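Local atomic coordinates of tapirin (Caldicellulosiruptor kristjanssonii, PDB entry 6N2B), a protein that probably binds cellulose and attaches this extremely thermophilic bacterium to plant biomass, through a calcium-containing beta-helix domain. Residues L204-L216 and F221-R233. Sequence-based numbering, arbitrary orientation.
Sequences LFEYAVYSRGSFL and FTVRGGSIYSGER
V209, Y210 and S211 pair in parallel with I228, Y229 and S230, joining successive turns of the beta-helix. Strand 207-211 lies between strands 227-230 and 510-513. Y229 N bonds to V209 O at 2.8 Å, and S211 N to Y229 O at 2.9 Å. The register slips by one residue between Y207 and V209, a beta bulge, where S227 O receives V209 N and, weakly, A208 N. Y210 and Y229 leave the same face and form an offset stack, ring centres 4.7 Å apart and planes at 29°. CD2 of Y229 lies over the rim of one Y210 face; L204 CD1 sits over the centre of the opposite face. CG anti to the backbone N in both tyrosines (chi1 -173° and 168°) lays the rings side by side. Replacing Y210 by alanine is likely to leave the Y229 ring without this partner and to open a gap beneath L204. Y229 also stacks on F417. Inside the coil, V209 CG1 covers the centre of one F215 face, and the F215 and F221 rings form an offset edge-to-face pair, the edge of F215 turned toward the face of F221, with F215 CZ to F221 CE1 3.9 Å. Past the strands, F215 N bonds to R233 O. At the other end, S227 CB packs over a Y207 ring face. S227 OG donates a hydrogen bond to E206 OE2 (2.5 Å), which also takes the side-chain amide of N246.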
# COMPACT_ATOMS: atom_id res chain seq x y z
N LEU A 204 -1.45 13.21 7.80
CA LEU A 204 -2.36 12.13 8.17
C LEU A 204 -3.63 12.15 7.32
O LEU A 204 -4.18 11.09 6.98
CB LEU A 204 -2.72 12.23 9.65
CG LEU A 204 -3.89 11.42 10.22
CD1 LEU A 204 -3.51 9.98 10.53
CD2 LEU A 204 -4.39 12.10 11.46
N PHE A 205 -4.11 13.33 6.95
CA PHE A 205 -5.37 13.44 6.22
C PHE A 205 -5.23 13.15 4.73
O PHE A 205 -6.24 13.23 4.01
CB PHE A 205 -5.98 14.82 6.47
CG PHE A 205 -6.28 15.04 7.92
CD1 PHE A 205 -7.39 14.44 8.51
CD2 PHE A 205 -5.42 15.77 8.72
CE1 PHE A 205 -7.65 14.59 9.86
CE2 PHE A 205 -5.67 15.91 10.06
CZ PHE A 205 -6.79 15.33 10.63
N GLU A 206 -4.03 12.81 4.26
CA GLU A 206 -3.84 12.31 2.91
C GLU A 206 -4.12 10.81 2.80
O GLU A 206 -4.30 10.30 1.69
CB GLU A 206 -2.41 12.64 2.44
CG GLU A 206 -1.79 11.71 1.36
CD GLU A 206 -2.52 11.73 -0.00
OE1 GLU A 206 -3.28 12.69 -0.28
OE2 GLU A 206 -2.34 10.77 -0.79
N TYR A 207 -4.23 10.09 3.91
CA TYR A 207 -4.27 8.64 3.84
C TYR A 207 -5.70 8.13 3.67
O TYR A 207 -6.63 8.60 4.33
CB TYR A 207 -3.57 8.04 5.06
CG TYR A 207 -2.09 8.20 4.84
CD1 TYR A 207 -1.45 9.42 5.10
CD2 TYR A 207 -1.35 7.18 4.26
CE1 TYR A 207 -0.10 9.58 4.86
CE2 TYR A 207 0.01 7.34 4.00
CZ TYR A 207 0.62 8.54 4.29
OH TYR A 207 1.97 8.68 4.01
N ALA A 208 -5.87 7.20 2.72
CA ALA A 208 -7.08 6.40 2.67
C ALA A 208 -7.06 5.35 3.77
O ALA A 208 -8.09 5.08 4.41
CB ALA A 208 -7.23 5.76 1.29
N VAL A 209 -5.89 4.77 4.02
CA VAL A 209 -5.69 3.83 5.11
C VAL A 209 -4.49 4.32 5.91
O VAL A 209 -3.37 4.35 5.39
CB VAL A 209 -5.49 2.39 4.62
CG1 VAL A 209 -5.30 1.44 5.79
CG2 VAL A 209 -6.65 1.95 3.79
N TYR A 210 -4.72 4.70 7.16
CA TYR A 210 -3.63 4.99 8.09
C TYR A 210 -3.72 3.96 9.20
O TYR A 210 -4.68 3.95 9.97
CB TYR A 210 -3.73 6.41 8.64
CG TYR A 210 -2.55 6.81 9.49
CD1 TYR A 210 -2.48 6.47 10.84
CD2 TYR A 210 -1.49 7.53 8.94
CE1 TYR A 210 -1.41 6.83 11.61
CE2 TYR A 210 -0.40 7.90 9.71
CZ TYR A 210 -0.36 7.55 11.04
OH TYR A 210 0.71 7.92 11.83
N SER A 211 -2.72 3.09 9.29
CA SER A 211 -2.70 2.05 10.31
C SER A 211 -1.49 2.26 11.21
O SER A 211 -0.34 2.14 10.76
CB SER A 211 -2.67 0.66 9.66
OG SER A 211 -3.93 0.34 9.11
N ARG A 212 -1.75 2.58 12.48
CA ARG A 212 -0.67 2.73 13.44
C ARG A 212 0.04 1.41 13.67
O ARG A 212 1.27 1.35 13.77
CB ARG A 212 -1.21 3.30 14.75
CG ARG A 212 -0.16 3.51 15.83
CD ARG A 212 -0.63 4.51 16.88
NE ARG A 212 -0.89 3.84 18.15
CZ ARG A 212 0.05 3.43 19.00
NH1 ARG A 212 1.34 3.64 18.74
NH2 ARG A 212 -0.31 2.82 20.13
N GLY A 213 -0.73 0.33 13.74
CA GLY A 213 -0.14 -0.99 13.80
C GLY A 213 -0.13 -1.63 12.42
O GLY A 213 0.25 -1.00 11.44
N SER A 214 -0.55 -2.89 12.36
CA SER A 214 -0.58 -3.63 11.11
C SER A 214 -1.87 -3.33 10.34
O SER A 214 -2.80 -2.70 10.85
CB SER A 214 -0.47 -5.12 11.38
OG SER A 214 -1.76 -5.66 11.64
N PHE A 215 -1.91 -3.82 9.10
CA PHE A 215 -3.05 -3.60 8.20
C PHE A 215 -3.24 -4.88 7.39
O PHE A 215 -2.49 -5.15 6.46
CB PHE A 215 -2.84 -2.41 7.28
CG PHE A 215 -3.87 -2.30 6.20
CD1 PHE A 215 -5.22 -2.30 6.52
CD2 PHE A 215 -3.50 -2.19 4.88
CE1 PHE A 215 -6.17 -2.19 5.53
CE2 PHE A 215 -4.45 -2.08 3.89
CZ PHE A 215 -5.78 -2.09 4.20
N LEU A 216 -4.25 -5.66 7.76
CA LEU A 216 -4.55 -6.92 7.07
C LEU A 216 -5.93 -6.81 6.46
O LEU A 216 -6.93 -7.17 7.10
CB LEU A 216 -4.46 -8.10 8.02
CG LEU A 216 -3.16 -8.08 8.85
CD1 LEU A 216 -3.35 -8.63 10.27
CD2 LEU A 216 -2.08 -8.79 8.13
N PHE A 221 -10.21 -6.13 -1.88
CA PHE A 221 -10.15 -4.82 -1.24
C PHE A 221 -9.48 -3.89 -2.22
O PHE A 221 -8.34 -4.13 -2.65
CB PHE A 221 -9.38 -4.88 0.08
CG PHE A 221 -9.43 -3.60 0.89
CD1 PHE A 221 -8.48 -2.61 0.72
CD2 PHE A 221 -10.39 -3.43 1.88
CE1 PHE A 221 -8.50 -1.44 1.50
CE2 PHE A 221 -10.42 -2.26 2.65
CZ PHE A 221 -9.47 -1.27 2.45
N THR A 222 -10.20 -2.86 -2.62
CA THR A 222 -9.66 -1.84 -3.51
C THR A 222 -9.59 -0.54 -2.74
O THR A 222 -10.58 -0.13 -2.12
CB THR A 222 -10.54 -1.66 -4.75
OG1 THR A 222 -10.58 -2.88 -5.51
CG2 THR A 222 -9.99 -0.54 -5.59
N VAL A 223 -8.44 0.10 -2.76
CA VAL A 223 -8.32 1.48 -2.34
C VAL A 223 -8.02 2.32 -3.58
O VAL A 223 -7.14 1.99 -4.39
CB VAL A 223 -7.27 1.67 -1.23
CG1 VAL A 223 -6.00 0.94 -1.56
CG2 VAL A 223 -7.01 3.15 -1.04
N ARG A 224 -8.81 3.38 -3.76
CA ARG A 224 -8.78 4.22 -4.95
C ARG A 224 -8.48 5.65 -4.49
O ARG A 224 -9.36 6.32 -3.92
CB ARG A 224 -10.10 4.11 -5.71
CG ARG A 224 -10.28 5.10 -6.85
CD ARG A 224 -11.69 5.00 -7.45
NE ARG A 224 -11.99 3.64 -7.92
CZ ARG A 224 -11.82 3.25 -9.18
NH1 ARG A 224 -11.38 4.12 -10.07
NH2 ARG A 224 -12.10 2.00 -9.54
N GLY A 225 -7.25 6.10 -4.75
CA GLY A 225 -6.82 7.41 -4.33
C GLY A 225 -6.22 7.37 -2.94
O GLY A 225 -6.17 6.33 -2.27
N GLY A 226 -5.78 8.54 -2.50
CA GLY A 226 -5.19 8.70 -1.18
C GLY A 226 -3.89 7.92 -1.05
O GLY A 226 -3.30 7.44 -2.03
N SER A 227 -3.46 7.78 0.19
CA SER A 227 -2.26 7.03 0.47
C SER A 227 -2.54 5.99 1.53
O SER A 227 -3.59 5.99 2.18
CB SER A 227 -1.12 7.96 0.89
OG SER A 227 -0.87 8.93 -0.10
N ILE A 228 -1.57 5.10 1.69
CA ILE A 228 -1.64 3.96 2.58
C ILE A 228 -0.42 4.01 3.47
O ILE A 228 0.70 4.20 2.98
CB ILE A 228 -1.68 2.64 1.80
CG1 ILE A 228 -2.99 2.51 1.03
CG2 ILE A 228 -1.45 1.45 2.69
CD1 ILE A 228 -2.81 1.89 -0.34
N TYR A 229 -0.63 3.88 4.78
CA TYR A 229 0.45 3.83 5.75
C TYR A 229 0.19 2.68 6.71
O TYR A 229 -0.95 2.46 7.13
CB TYR A 229 0.56 5.13 6.58
CG TYR A 229 1.48 4.97 7.77
CD1 TYR A 229 2.86 4.97 7.60
CD2 TYR A 229 0.98 4.79 9.06
CE1 TYR A 229 3.72 4.81 8.67
CE2 TYR A 229 1.83 4.62 10.14
CZ TYR A 229 3.20 4.63 9.93
OH TYR A 229 4.08 4.48 10.98
N SER A 230 1.26 1.99 7.09
CA SER A 230 1.22 1.07 8.21
C SER A 230 2.49 1.17 9.03
O SER A 230 3.59 1.25 8.48
CB SER A 230 1.05 -0.38 7.76
OG SER A 230 1.73 -1.23 8.65
N GLY A 231 2.32 1.14 10.35
CA GLY A 231 3.46 1.11 11.25
C GLY A 231 4.10 -0.26 11.43
O GLY A 231 5.28 -0.33 11.80
N GLU A 232 3.36 -1.34 11.19
CA GLU A 232 3.89 -2.70 11.26
C GLU A 232 3.71 -3.43 9.94
O GLU A 232 4.06 -2.90 8.89
CB GLU A 232 3.23 -3.48 12.40
CG GLU A 232 3.41 -2.85 13.78
CD GLU A 232 4.84 -2.90 14.27
OE1 GLU A 232 5.55 -3.90 14.00
OE2 GLU A 232 5.25 -1.93 14.95
N ARG A 233 3.15 -4.65 9.97
CA ARG A 233 3.05 -5.48 8.78
C ARG A 233 1.83 -5.13 7.92
O ARG A 233 0.76 -4.78 8.44
CB ARG A 233 2.95 -6.95 9.18
CG ARG A 233 4.23 -7.57 9.70
CD ARG A 233 4.01 -9.03 10.16
NE ARG A 233 3.33 -9.89 9.17
CZ ARG A 233 2.02 -10.16 9.17
NH1 ARG A 233 1.50 -10.96 8.24
NH2 ARG A 233 1.20 -9.64 10.10
O HOH W 1 2.71 3.84 13.52